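Local coordinates for protein polygalacturonase (Pectobacterium carotovorum subsp. carotovorum, PDB 1BHE) that hydrolyses the α-1,4-galacturonosyl links of polygalacturonic acid, the pectin backbone, and so takes part in the maceration and soft-rotting of plant tissue, at residues R4-P9 against N211-Y216; L65-G70 against G117-Q122; H244-T249 against D269-G274; E336-V341 against T362-W367. All blocks are in the same frame, centred on the assembly; numbering follows the deposited sequence.

Interaction 1 of 4, residues R4-P9 against N211-Y216; sequences RTVSEP and NITIAY
Arg4 NH2, 3.3 Å from Asn211 O without being bonded to it, is gripped by two other oxygens, Asp2 OD2 through a salt bridge and Thr186 OG1 through a hydrogen bond. The contact lays the N-terminal arm, residues 4-9, against strand 210-215 of the right-handed parallel beta-helix that characterises family 28 glycosyl hydrolases. Asn211 O sits over one face of the guanidinium, where the N-H bonds do not point, and the angle is too poor for a hydrogen bond. Thr213 N lies at the edge of the group, near its plane, 4.2 Å from Arg4 NH2. Arginine suits the place because its chain is long enough to reach the strand and can fold over it: the bend at chi3 (-58°) lays the end of the chain across Asn211, with NE 3.8 Å from Asn211 CB. The guanidinium and the Asn211 amide are turned 28° from each other. The amide of Asn211 is held by Ser3 OG and Asn239 ND2 at OD1 and by Asp183 OD1 at ND2, while Thr213 OG1 bonds to Asp2 OD2, so one carboxylate oxygen ties arginine and threonine together. Farther along the arm, Val6 brings a compact apolar branch to the strand; the side chains of Val6 and Thr213 run past one another, pointing opposite ways, with Val6 CG2 3.6 Å from Thr213 OG1.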
loop_
_atom_site.group_PDB
_atom_site.type_symbol
_atom_site.label_atom_id
_atom_site.label_comp_id
_atom_site.label_asym_id
_atom_site.label_seq_id
_atom_site.Cartn_x
_atom_site.Cartn_y
_atom_site.Cartn_z
ATOM N N ARG A 4 -11.666 -13.188 -9.216
ATOM C CA ARG A 4 -10.854 -14.037 -10.064
ATOM C C ARG A 4 -10.386 -15.294 -9.333
ATOM O O ARG A 4 -10.299 -15.296 -8.107
ATOM C CB ARG A 4 -9.578 -13.296 -10.500
ATOM C CG ARG A 4 -9.803 -11.970 -11.213
ATOM C CD ARG A 4 -8.465 -11.263 -11.413
ATOM N NE ARG A 4 -7.802 -11.037 -10.127
ATOM C CZ ARG A 4 -6.504 -10.794 -9.985
ATOM N NH1 ARG A 4 -5.706 -10.728 -11.038
ATOM N NH2 ARG A 4 -5.994 -10.606 -8.777
ATOM N N THR A 5 -10.002 -16.303 -10.111
ATOM C CA THR A 5 -9.334 -17.460 -9.518
ATOM C C THR A 5 -7.854 -17.081 -9.479
ATOM O O THR A 5 -7.310 -16.624 -10.485
ATOM C CB THR A 5 -9.516 -18.766 -10.293
ATOM O OG1 THR A 5 -9.321 -18.544 -11.694
ATOM C CG2 THR A 5 -10.924 -19.287 -10.069
ATOM N N VAL A 6 -7.261 -17.090 -8.294
ATOM C CA VAL A 6 -5.880 -16.661 -8.125
ATOM C C VAL A 6 -5.035 -17.772 -7.505
ATOM O O VAL A 6 -5.308 -18.187 -6.379
ATOM C CB VAL A 6 -5.767 -15.402 -7.242
ATOM C CG1 VAL A 6 -4.305 -14.987 -7.089
ATOM C CG2 VAL A 6 -6.570 -14.238 -7.819
ATOM N N SER A 7 -4.008 -18.193 -8.227
ATOM C CA SER A 7 -3.099 -19.219 -7.701
ATOM C C SER A 7 -1.689 -18.638 -7.708
ATOM O O SER A 7 -1.518 -17.533 -8.234
ATOM C CB SER A 7 -3.209 -20.524 -8.479
ATOM O OG SER A 7 -2.893 -20.344 -9.843
ATOM N N GLU A 8 -0.738 -19.275 -7.035
ATOM C CA GLU A 8 0.596 -18.691 -6.914
ATOM C C GLU A 8 1.194 -18.332 -8.270
ATOM O O GLU A 8 1.218 -19.127 -9.203
ATOM C CB GLU A 8 1.554 -19.642 -6.189
ATOM C CG GLU A 8 2.876 -19.017 -5.780
ATOM C CD GLU A 8 3.646 -19.779 -4.723
ATOM O OE1 GLU A 8 3.168 -20.817 -4.221
ATOM O OE2 GLU A 8 4.763 -19.346 -4.362
ATOM N N PRO A 9 1.698 -17.105 -8.380
ATOM C CA PRO A 9 2.343 -16.628 -9.582
ATOM C C PRO A 9 3.537 -17.486 -9.986
ATOM O O PRO A 9 4.183 -18.112 -9.147
ATOM C CB PRO A 9 2.850 -15.231 -9.194
ATOM C CG PRO A 9 1.930 -14.802 -8.101
ATOM C CD PRO A 9 1.694 -16.073 -7.308
ATOM N N ASN A 211 -10.818 -6.421 -8.066
ATOM C CA ASN A 211 -10.183 -7.727 -8.131
ATOM C C ASN A 211 -8.729 -7.725 -7.688
ATOM O O ASN A 211 -7.780 -7.817 -8.458
ATOM C CB ASN A 211 -10.363 -8.306 -9.546
ATOM C CG ASN A 211 -11.848 -8.460 -9.868
ATOM O OD1 ASN A 211 -12.614 -8.972 -9.048
ATOM N ND2 ASN A 211 -12.261 -8.010 -11.045
ATOM N N ILE A 212 -8.557 -7.656 -6.370
ATOM C CA ILE A 212 -7.275 -7.597 -5.700
ATOM C C ILE A 212 -7.026 -8.763 -4.745
ATOM O O ILE A 212 -7.882 -9.065 -3.911
ATOM C CB ILE A 212 -7.196 -6.330 -4.809
ATOM C CG1 ILE A 212 -7.639 -5.064 -5.539
ATOM C CG2 ILE A 212 -5.793 -6.177 -4.228
ATOM C CD1 ILE A 212 -6.859 -4.713 -6.780
ATOM N N THR A 213 -5.828 -9.335 -4.803
ATOM C CA THR A 213 -5.441 -10.371 -3.854
ATOM C C THR A 213 -4.095 -10.009 -3.225
ATOM O O THR A 213 -3.132 -9.752 -3.943
ATOM C CB THR A 213 -5.313 -11.768 -4.483
ATOM O OG1 THR A 213 -6.619 -12.254 -4.812
ATOM C CG2 THR A 213 -4.664 -12.772 -3.537
ATOM N N ILE A 214 -4.050 -9.982 -1.898
ATOM C CA ILE A 214 -2.782 -9.785 -1.183
ATOM C C ILE A 214 -2.627 -11.036 -0.302
ATOM O O ILE A 214 -3.460 -11.240 0.585
ATOM C CB ILE A 214 -2.715 -8.496 -0.369
ATOM C CG1 ILE A 214 -2.851 -7.253 -1.258
ATOM C CG2 ILE A 214 -1.398 -8.446 0.409
ATOM C CD1 ILE A 214 -3.027 -5.942 -0.522
ATOM N N ALA A 215 -1.666 -11.902 -0.612
ATOM C CA ALA A 215 -1.537 -13.156 0.127
ATOM C C ALA A 215 -0.110 -13.577 0.418
ATOM O O ALA A 215 0.845 -13.236 -0.280
ATOM C CB ALA A 215 -2.219 -14.277 -0.668
ATOM N N TYR A 216 0.067 -14.292 1.534
ATOM C CA TYR A 216 1.367 -14.803 1.956
ATOM C C TYR A 216 2.447 -13.735 1.967
ATOM O O TYR A 216 3.595 -13.984 1.588
ATOM C CB TYR A 216 1.759 -15.979 1.046
ATOM C CG TYR A 216 0.797 -17.144 1.195
ATOM C CD1 TYR A 216 0.838 -17.957 2.316
ATOM C CD2 TYR A 216 -0.159 -17.403 0.220
ATOM C CE1 TYR A 216 -0.055 -19.014 2.461
ATOM C CE2 TYR A 216 -1.055 -18.447 0.359
ATOM C CZ TYR A 216 -0.988 -19.254 1.476
ATOM O OH TYR A 216 -1.879 -20.295 1.613
#

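Interaction 2 of 4, residues L65-G70 against G117-Q122; sequences LLIDKG and GTIDGQ
The carbonyl group of Ile67 is met from above its plane, obliquely, by the backbone of Gly117: Gly117 N donates to Ile67 O at 2.9 Å from a position 49° out of the carbonyl plane. The N-H...O angle of 147° makes this a bent bond. The neighbouring carbonyl also leans on the glycine, with Asp68 O 3.1 Å from Gly117 CA. Such an approach suits a residue without a side chain, for on the side that faces segment 65-70 Gly117 is hemmed in by Asp68 O and by Ile67 CG2, the latter 3.7 Å from Gly117 CA. A second flat group, the carboxylate of Asp120, is likewise met from above its plane, by Gln122 N at Asp120 OD1 (2.9 Å), which closes an Asx turn just where strand 118-120 ends; Asp120 OD2 is held by Arg74. In the right-handed parallel beta-helix the contact spans a corner, because strand 64-67 stacks on 112-114 on one face of the coil, whereas 118-120 stacks on 72-75 and 167-170 on another. Two buried isoleucines fill the angle between these faces. With CG1 of Ile67 set beside the backbone N (chi1 -46°) and the rest of the branch extended, CD1 reaches 3.5 Å from Ile119 CG1, tighter than usual for two carbons, and 3.9 Å from Ile119 CD1. The two side chains cross at about a right angle, and Ile119 also packs on Leu169 of the next coil and on Phe102.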
loop_
_atom_site.group_PDB
_atom_site.type_symbol
_atom_site.label_atom_id
_atom_site.label_comp_id
_atom_site.label_asym_id
_atom_site.label_seq_id
_atom_site.Cartn_x
_atom_site.Cartn_y
_atom_site.Cartn_z
ATOM N N LEU A 65 9.721 -7.238 -14.702
ATOM C CA LEU A 65 11.039 -7.024 -14.137
ATOM C C LEU A 65 11.317 -8.205 -13.197
ATOM O O LEU A 65 10.443 -8.578 -12.412
ATOM C CB LEU A 65 11.157 -5.752 -13.317
ATOM C CG LEU A 65 11.976 -4.571 -13.798
ATOM C CD1 LEU A 65 12.146 -3.559 -12.661
ATOM C CD2 LEU A 65 13.334 -4.953 -14.363
ATOM N N LEU A 66 12.511 -8.743 -13.289
ATOM C CA LEU A 66 12.939 -9.860 -12.455
ATOM C C LEU A 66 14.252 -9.489 -11.768
ATOM O O LEU A 66 15.201 -9.104 -12.450
ATOM C CB LEU A 66 13.131 -11.107 -13.322
ATOM C CG LEU A 66 13.858 -12.292 -12.675
ATOM C CD1 LEU A 66 13.132 -12.739 -11.416
ATOM C CD2 LEU A 66 13.981 -13.444 -13.669
ATOM N N ILE A 67 14.272 -9.502 -10.441
ATOM C CA ILE A 67 15.459 -9.095 -9.678
ATOM C C ILE A 67 16.011 -10.302 -8.927
ATOM O O ILE A 67 15.301 -10.914 -8.134
ATOM C CB ILE A 67 15.136 -7.979 -8.671
ATOM C CG1 ILE A 67 14.282 -6.881 -9.315
ATOM C CG2 ILE A 67 16.408 -7.372 -8.087
ATOM C CD1 ILE A 67 13.724 -5.863 -8.343
ATOM N N ASP A 68 17.243 -10.699 -9.208
ATOM C CA ASP A 68 17.827 -11.887 -8.596
ATOM C C ASP A 68 18.018 -11.791 -7.084
ATOM O O ASP A 68 18.191 -10.714 -6.517
ATOM C CB ASP A 68 19.206 -12.155 -9.206
ATOM C CG ASP A 68 19.217 -12.746 -10.589
ATOM O OD1 ASP A 68 18.155 -12.933 -11.217
ATOM O OD2 ASP A 68 20.338 -13.029 -11.083
ATOM N N LYS A 69 18.080 -12.958 -6.440
ATOM C CA LYS A 69 18.413 -13.038 -5.026
ATOM C C LYS A 69 19.719 -12.274 -4.793
ATOM O O LYS A 69 20.637 -12.374 -5.606
ATOM C CB LYS A 69 18.634 -14.472 -4.538
ATOM C CG LYS A 69 17.781 -15.558 -5.145
ATOM C CD LYS A 69 17.373 -16.602 -4.112
ATOM C CE LYS A 69 16.374 -17.601 -4.667
ATOM N NZ LYS A 69 15.407 -18.048 -3.618
ATOM N N GLY A 70 19.799 -11.491 -3.733
ATOM C CA GLY A 70 20.994 -10.728 -3.419
ATOM C C GLY A 70 21.220 -9.481 -4.251
ATOM O O GLY A 70 22.240 -8.806 -4.058
ATOM N N GLY A 117 14.974 -10.604 -5.295
ATOM C CA GLY A 117 15.794 -9.431 -5.049
ATOM C C GLY A 117 14.975 -8.368 -4.310
ATOM O O GLY A 117 13.841 -8.576 -3.887
ATOM N N THR A 118 15.597 -7.212 -4.138
ATOM C CA THR A 118 15.052 -6.078 -3.421
ATOM C C THR A 118 14.959 -4.800 -4.241
ATOM O O THR A 118 15.801 -4.513 -5.087
ATOM C CB THR A 118 16.021 -5.790 -2.233
ATOM O OG1 THR A 118 16.070 -6.953 -1.393
ATOM C CG2 THR A 118 15.590 -4.596 -1.405
ATOM N N ILE A 119 13.931 -4.011 -3.948
ATOM C CA ILE A 119 13.762 -2.672 -4.497
ATOM C C ILE A 119 13.903 -1.738 -3.280
ATOM O O ILE A 119 13.153 -1.878 -2.312
ATOM C CB ILE A 119 12.423 -2.439 -5.200
ATOM C CG1 ILE A 119 12.299 -3.395 -6.391
ATOM C CG2 ILE A 119 12.311 -0.983 -5.653
ATOM C CD1 ILE A 119 10.956 -3.389 -7.092
ATOM N N ASP A 120 14.916 -0.888 -3.297
ATOM C CA ASP A 120 15.217 0.007 -2.188
ATOM C C ASP A 120 15.011 1.468 -2.579
ATOM O O ASP A 120 15.679 1.974 -3.483
ATOM C CB ASP A 120 16.670 -0.218 -1.760
ATOM C CG ASP A 120 17.196 0.695 -0.680
ATOM O OD1 ASP A 120 16.439 1.448 -0.042
ATOM O OD2 ASP A 120 18.432 0.650 -0.458
ATOM N N GLY A 121 14.110 2.141 -1.865
ATOM C CA GLY A 121 13.800 3.531 -2.160
ATOM C C GLY A 121 14.747 4.551 -1.556
ATOM O O GLY A 121 14.667 5.742 -1.880
ATOM N N GLN A 122 15.602 4.159 -0.620
ATOM C CA GLN A 122 16.504 5.090 0.052
ATOM C C GLN A 122 15.736 6.259 0.659
ATOM O O GLN A 122 16.152 7.417 0.560
ATOM C CB GLN A 122 17.551 5.639 -0.921
ATOM C CG GLN A 122 18.460 4.621 -1.576
ATOM C CD GLN A 122 19.836 5.189 -1.873
ATOM O OE1 GLN A 122 20.728 5.098 -1.028
ATOM N NE2 GLN A 122 20.012 5.803 -3.038
#

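Interaction 3 of 4, residues H244-T249 against D269-G274; sequences HNDFGT and DLKMNG
With CG beside the backbone N (chi1 -45°), the His244 ring is set so that ND1 faces Asp269, whose own carboxylate is swung opposite its backbone N (chi1 -172°) and offers OD2. The result is a hydrogen bond of 2.7 Å from His244 ND1 to Asp269 OD2, almost perfectly straight at 176°, lying in the ring plane and using the anti lone pair of the oxygen. Both residues stand at the corner of successive coils of the beta-helix, one directly above the other. From there the strands 245-247 and 270-273 run parallel, in the ladder of a parallel sheet: Asn245 O accepts from Lys271 N, Lys271 O from Phe247 N at 2.7 Å, and Phe247 O from Asn273 N. Phe247, Leu270 and Met272 form a buried apolar cluster on one face. Leu270 CD1 stands 3.8 Å from the centroid of the Phe247 ring, close to its normal, in a CH-pi contact, and Met272 CE lies 4.1 Å from Phe247 CD2. Asn245, on the same face at the corner end, suits its place by a polar amide: OD1 bonds Ser217 N, and a water bridges ND2 to Asp269 O. Asp246 and Lys271 lie side by side on the other face, with Asp246 OD1 3.3 Å from Lys271 CB but 4.2 Å from Lys271 NZ, beyond a salt bridge. Since ND1 is the donor to Asp269, the ring must carry its proton there, and the carboxylate would probably make the imidazole more basic and stabilise any positive charge on it.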
loop_
_atom_site.group_PDB
_atom_site.type_symbol
_atom_site.label_atom_id
_atom_site.label_comp_id
_atom_site.label_asym_id
_atom_site.label_seq_id
_atom_site.Cartn_x
_atom_site.Cartn_y
_atom_site.Cartn_z
ATOM N N HIS A 244 -3.785 -14.908 4.521
ATOM C CA HIS A 244 -2.559 -15.534 4.998
ATOM C C HIS A 244 -1.389 -14.557 5.049
ATOM O O HIS A 244 -0.355 -14.748 4.407
ATOM C CB HIS A 244 -2.192 -16.752 4.135
ATOM C CG HIS A 244 -3.358 -17.654 3.841
ATOM N ND1 HIS A 244 -4.078 -18.278 4.840
ATOM C CD2 HIS A 244 -3.959 -17.971 2.670
ATOM C CE1 HIS A 244 -5.056 -18.977 4.282
ATOM N NE2 HIS A 244 -5.011 -18.806 2.971
ATOM N N ASN A 245 -1.558 -13.478 5.809
ATOM C CA ASN A 245 -0.531 -12.450 5.911
ATOM C C ASN A 245 -0.058 -12.189 7.337
ATOM O O ASN A 245 -0.712 -12.533 8.320
ATOM C CB ASN A 245 -1.073 -11.129 5.336
ATOM C CG ASN A 245 -1.376 -11.219 3.850
ATOM O OD1 ASN A 245 -0.474 -11.377 3.030
ATOM N ND2 ASN A 245 -2.663 -11.118 3.532
ATOM N N ASP A 246 1.082 -11.514 7.423
ATOM C CA ASP A 246 1.686 -11.106 8.680
ATOM C C ASP A 246 1.975 -9.604 8.633
ATOM O O ASP A 246 2.695 -9.167 7.725
ATOM C CB ASP A 246 3.012 -11.821 8.942
ATOM C CG ASP A 246 2.849 -13.279 9.321
ATOM O OD1 ASP A 246 2.561 -13.556 10.504
ATOM O OD2 ASP A 246 3.001 -14.148 8.438
ATOM N N PHE A 247 1.393 -8.825 9.528
ATOM C CA PHE A 247 1.641 -7.383 9.537
ATOM C C PHE A 247 2.401 -7.002 10.815
ATOM O O PHE A 247 2.111 -7.487 11.914
ATOM C CB PHE A 247 0.373 -6.565 9.413
ATOM C CG PHE A 247 -0.388 -6.539 8.126
ATOM C CD1 PHE A 247 -0.005 -7.241 7.001
ATOM C CD2 PHE A 247 -1.541 -5.766 8.039
ATOM C CE1 PHE A 247 -0.727 -7.209 5.828
ATOM C CE2 PHE A 247 -2.278 -5.711 6.870
ATOM C CZ PHE A 247 -1.872 -6.434 5.766
ATOM N N GLY A 248 3.424 -6.175 10.638
ATOM C CA GLY A 248 4.236 -5.684 11.744
ATOM C C GLY A 248 3.835 -4.256 12.095
ATOM O O GLY A 248 2.649 -3.920 12.146
ATOM N N THR A 249 4.821 -3.389 12.328
ATOM C CA THR A 249 4.513 -2.000 12.643
ATOM C C THR A 249 3.685 -1.391 11.511
ATOM O O THR A 249 3.705 -1.869 10.373
ATOM C CB THR A 249 5.752 -1.122 12.868
ATOM O OG1 THR A 249 6.524 -1.097 11.661
ATOM C CG2 THR A 249 6.597 -1.649 14.014
ATOM N N ASP A 269 -7.139 -14.928 8.037
ATOM C CA ASP A 269 -5.832 -15.398 8.453
ATOM C C ASP A 269 -4.810 -14.261 8.375
ATOM O O ASP A 269 -3.997 -14.180 7.453
ATOM C CB ASP A 269 -5.369 -16.601 7.629
ATOM C CG ASP A 269 -4.093 -17.216 8.174
ATOM O OD1 ASP A 269 -3.697 -16.868 9.313
ATOM O OD2 ASP A 269 -3.473 -18.045 7.479
ATOM N N LEU A 270 -4.881 -13.386 9.367
ATOM C CA LEU A 270 -4.000 -12.233 9.455
ATOM C C LEU A 270 -3.357 -12.146 10.838
ATOM O O LEU A 270 -4.059 -12.010 11.844
ATOM C CB LEU A 270 -4.758 -10.935 9.162
ATOM C CG LEU A 270 -3.968 -9.631 9.341
ATOM C CD1 LEU A 270 -2.736 -9.600 8.454
ATOM C CD2 LEU A 270 -4.858 -8.425 9.072
ATOM N N LYS A 271 -2.033 -12.251 10.863
ATOM C CA LYS A 271 -1.313 -12.149 12.136
ATOM C C LYS A 271 -0.725 -10.749 12.250
ATOM O O LYS A 271 -0.078 -10.259 11.322
ATOM C CB LYS A 271 -0.231 -13.215 12.251
ATOM C CG LYS A 271 -0.709 -14.522 12.868
ATOM C CD LYS A 271 -0.809 -15.631 11.833
ATOM C CE LYS A 271 -0.071 -16.881 12.299
ATOM N NZ LYS A 271 0.913 -17.342 11.278
ATOM N N MET A 272 -1.007 -10.071 13.363
ATOM C CA MET A 272 -0.521 -8.711 13.571
ATOM C C MET A 272 0.309 -8.600 14.846
ATOM O O MET A 272 -0.116 -9.042 15.918
ATOM C CB MET A 272 -1.689 -7.729 13.611
ATOM C CG MET A 272 -2.655 -7.840 12.444
ATOM S SD MET A 272 -3.973 -6.631 12.440
ATOM C CE MET A 272 -3.131 -5.185 11.804
ATOM N N ASN A 273 1.500 -8.017 14.731
ATOM C CA ASN A 273 2.361 -7.837 15.893
ATOM C C ASN A 273 2.950 -6.431 15.910
ATOM O O ASN A 273 3.761 -6.090 15.050
ATOM C CB ASN A 273 3.484 -8.873 15.937
ATOM C CG ASN A 273 4.245 -8.855 17.251
ATOM O OD1 ASN A 273 4.355 -7.829 17.921
ATOM N ND2 ASN A 273 4.784 -10.010 17.643
ATOM N N GLY A 274 2.514 -5.614 16.864
ATOM C CA GLY A 274 3.022 -4.264 16.999
ATOM C C GLY A 274 2.364 -3.187 16.167
ATOM O O GLY A 274 2.722 -2.012 16.325
HETATM O O HOH W 1 -4.659 -11.933 5.715
#

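Interaction 4 of 4, residues E336-V341 against T362-W367; sequences ETKGVV and TSDSTW
Two successive coils of the parallel beta-helix meet here near its C-terminal end, at the turns that lead into strands 340-344 and 366-370. Thr362 to Ser365 form a type I turn, braced by Thr362 OG1 donating to Asp364 OD1 at 2.8 Å. Ser365, a small hydroxyl residue, ties this turn to the coil before it: its OG accepts from Gly339 N at 3.3 Å and meets a water that also binds Thr337 O and Thr362 N. Thr362 turns its methyl to the backbone, CG2 lying 3.4 Å from Lys338 CA. Lys338, fully extended (chi1 -179°), crosses Asp364 at about a right angle, so that its methylenes, not its charge, do the touching: CB is 3.8 Å from Asp364 OD1, while NZ stays 4.6 Å from Asp364 OD2. Beyond the turn, Thr366 N donates to Gly339 O and Val341 N to Thr366 O (2.8 Å, 167°). Val341 CB then sits over the outer part of one face of the Trp367 indole, and its CG1 is 3.5 Å from Trp367 CE3; the branched valine gives the broad ring a snug apolar neighbour. In-register parallel bridges that carry each side chain beside the one on the next coil are typical of the parallel beta-helix.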
loop_
_atom_site.group_PDB
_atom_site.type_symbol
_atom_site.label_atom_id
_atom_site.label_comp_id
_atom_site.label_asym_id
_atom_site.label_seq_id
_atom_site.Cartn_x
_atom_site.Cartn_y
_atom_site.Cartn_z
ATOM N N GLU A 336 -4.364 -10.405 22.021
ATOM C CA GLU A 336 -3.679 -10.930 23.189
ATOM C C GLU A 336 -3.231 -9.906 24.213
ATOM O O GLU A 336 -2.878 -10.294 25.337
ATOM C CB GLU A 336 -2.474 -11.770 22.722
ATOM C CG GLU A 336 -2.893 -13.128 22.178
ATOM C CD GLU A 336 -1.771 -13.890 21.511
ATOM O OE1 GLU A 336 -0.594 -13.735 21.897
ATOM O OE2 GLU A 336 -2.069 -14.663 20.575
ATOM N N THR A 337 -3.148 -8.630 23.850
ATOM C CA THR A 337 -2.693 -7.609 24.783
ATOM C C THR A 337 -3.727 -6.501 24.943
ATOM O O THR A 337 -4.626 -6.318 24.129
ATOM C CB THR A 337 -1.356 -6.964 24.369
ATOM O OG1 THR A 337 -1.481 -6.478 23.027
ATOM C CG2 THR A 337 -0.205 -7.951 24.458
ATOM N N LYS A 338 -3.575 -5.750 26.028
ATOM C CA LYS A 338 -4.464 -4.653 26.370
ATOM C C LYS A 338 -4.553 -3.609 25.265
ATOM O O LYS A 338 -3.527 -3.103 24.813
ATOM C CB LYS A 338 -3.975 -4.012 27.673
ATOM C CG LYS A 338 -4.827 -2.861 28.187
ATOM C CD LYS A 338 -4.113 -2.164 29.342
ATOM C CE LYS A 338 -4.967 -1.057 29.931
ATOM N NZ LYS A 338 -4.553 -0.731 31.327
ATOM N N GLY A 339 -5.771 -3.254 24.864
ATOM C CA GLY A 339 -5.962 -2.254 23.820
ATOM C C GLY A 339 -7.330 -1.596 23.918
ATOM O O GLY A 339 -8.130 -1.905 24.806
ATOM N N VAL A 340 -7.605 -0.674 23.006
ATOM C CA VAL A 340 -8.865 0.049 22.944
ATOM C C VAL A 340 -9.574 -0.176 21.609
ATOM O O VAL A 340 -8.977 -0.053 20.538
ATOM C CB VAL A 340 -8.648 1.564 23.142
ATOM C CG1 VAL A 340 -9.870 2.391 22.773
ATOM C CG2 VAL A 340 -8.254 1.869 24.585
ATOM N N VAL A 341 -10.871 -0.463 21.684
ATOM C CA VAL A 341 -11.706 -0.612 20.500
ATOM C C VAL A 341 -12.523 0.669 20.333
ATOM O O VAL A 341 -13.261 1.063 21.239
ATOM C CB VAL A 341 -12.644 -1.824 20.557
ATOM C CG1 VAL A 341 -13.720 -1.755 19.480
ATOM C CG2 VAL A 341 -11.854 -3.115 20.408
ATOM N N THR A 362 -8.683 -8.786 25.681
ATOM C CA THR A 362 -8.299 -9.000 27.081
ATOM C C THR A 362 -9.309 -8.340 28.007
ATOM O O THR A 362 -10.040 -7.433 27.600
ATOM C CB THR A 362 -6.873 -8.486 27.324
ATOM O OG1 THR A 362 -6.480 -8.738 28.676
ATOM C CG2 THR A 362 -6.807 -6.999 27.035
ATOM N N SER A 363 -9.350 -8.750 29.277
ATOM C CA SER A 363 -10.306 -8.213 30.235
ATOM C C SER A 363 -10.091 -6.754 30.601
ATOM O O SER A 363 -11.037 -6.102 31.058
ATOM C CB SER A 363 -10.387 -9.066 31.504
ATOM O OG SER A 363 -9.166 -9.668 31.874
ATOM N N ASP A 364 -8.902 -6.199 30.399
ATOM C CA ASP A 364 -8.631 -4.803 30.707
ATOM C C ASP A 364 -8.779 -3.893 29.492
ATOM O O ASP A 364 -8.389 -2.724 29.560
ATOM C CB ASP A 364 -7.261 -4.616 31.353
ATOM C CG ASP A 364 -6.110 -5.416 30.805
ATOM O OD1 ASP A 364 -6.254 -6.153 29.808
ATOM O OD2 ASP A 364 -4.992 -5.332 31.369
ATOM N N SER A 365 -9.399 -4.364 28.416
ATOM C CA SER A 365 -9.604 -3.563 27.219
ATOM C C SER A 365 -10.850 -2.691 27.314
ATOM O O SER A 365 -11.829 -3.057 27.969
ATOM C CB SER A 365 -9.718 -4.446 25.975
ATOM O OG SER A 365 -8.470 -4.972 25.584
ATOM N N THR A 366 -10.818 -1.543 26.639
ATOM C CA THR A 366 -11.943 -0.621 26.661
ATOM C C THR A 366 -12.573 -0.437 25.285
ATOM O O THR A 366 -11.909 -0.406 24.252
ATOM C CB THR A 366 -11.536 0.760 27.210
ATOM O OG1 THR A 366 -10.986 0.601 28.526
ATOM C CG2 THR A 366 -12.718 1.718 27.286
ATOM N N TRP A 367 -13.893 -0.307 25.296
ATOM C CA TRP A 367 -14.674 -0.048 24.101
ATOM C C TRP A 367 -15.211 1.385 24.176
ATOM O O TRP A 367 -15.782 1.772 25.199
ATOM C CB TRP A 367 -15.840 -1.016 23.958
ATOM C CG TRP A 367 -15.520 -2.476 23.917
ATOM C CD1 TRP A 367 -15.006 -3.239 24.924
ATOM C CD2 TRP A 367 -15.720 -3.368 22.813
ATOM N NE1 TRP A 367 -14.861 -4.541 24.519
ATOM C CE2 TRP A 367 -15.300 -4.649 23.222
ATOM C CE3 TRP A 367 -16.217 -3.207 21.514
ATOM C CZ2 TRP A 367 -15.356 -5.761 22.383
ATOM C CZ3 TRP A 367 -16.272 -4.311 20.683
ATOM C CH2 TRP A 367 -15.840 -5.571 21.121
HETATM O O HOH W 2 -7.419 -6.981 23.762
#

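All four contacts build one right-handed parallel beta-helix, between neighbouring coils or, in interaction 1, between the N-terminal arm and a coil. Interactions 1 and 3 adjoin: Ile214 O and Asn245 ND2, 3.1 Å apart, probably form a hydrogen bond, and Tyr216 stacks on the His244 ring. Interaction 3 also lies nearest the active site, the side chain of Thr249 being about 8 Å from that of His251, inferred to be an active-site residue, and about 9 Å from that of Asp223, the predicted proton donor. Interaction 4 follows toward the C-terminal end, its nearest atoms about 7 Å from interaction 3, whereas interactions 2 and 4 have centres 40 Å apart along the helix.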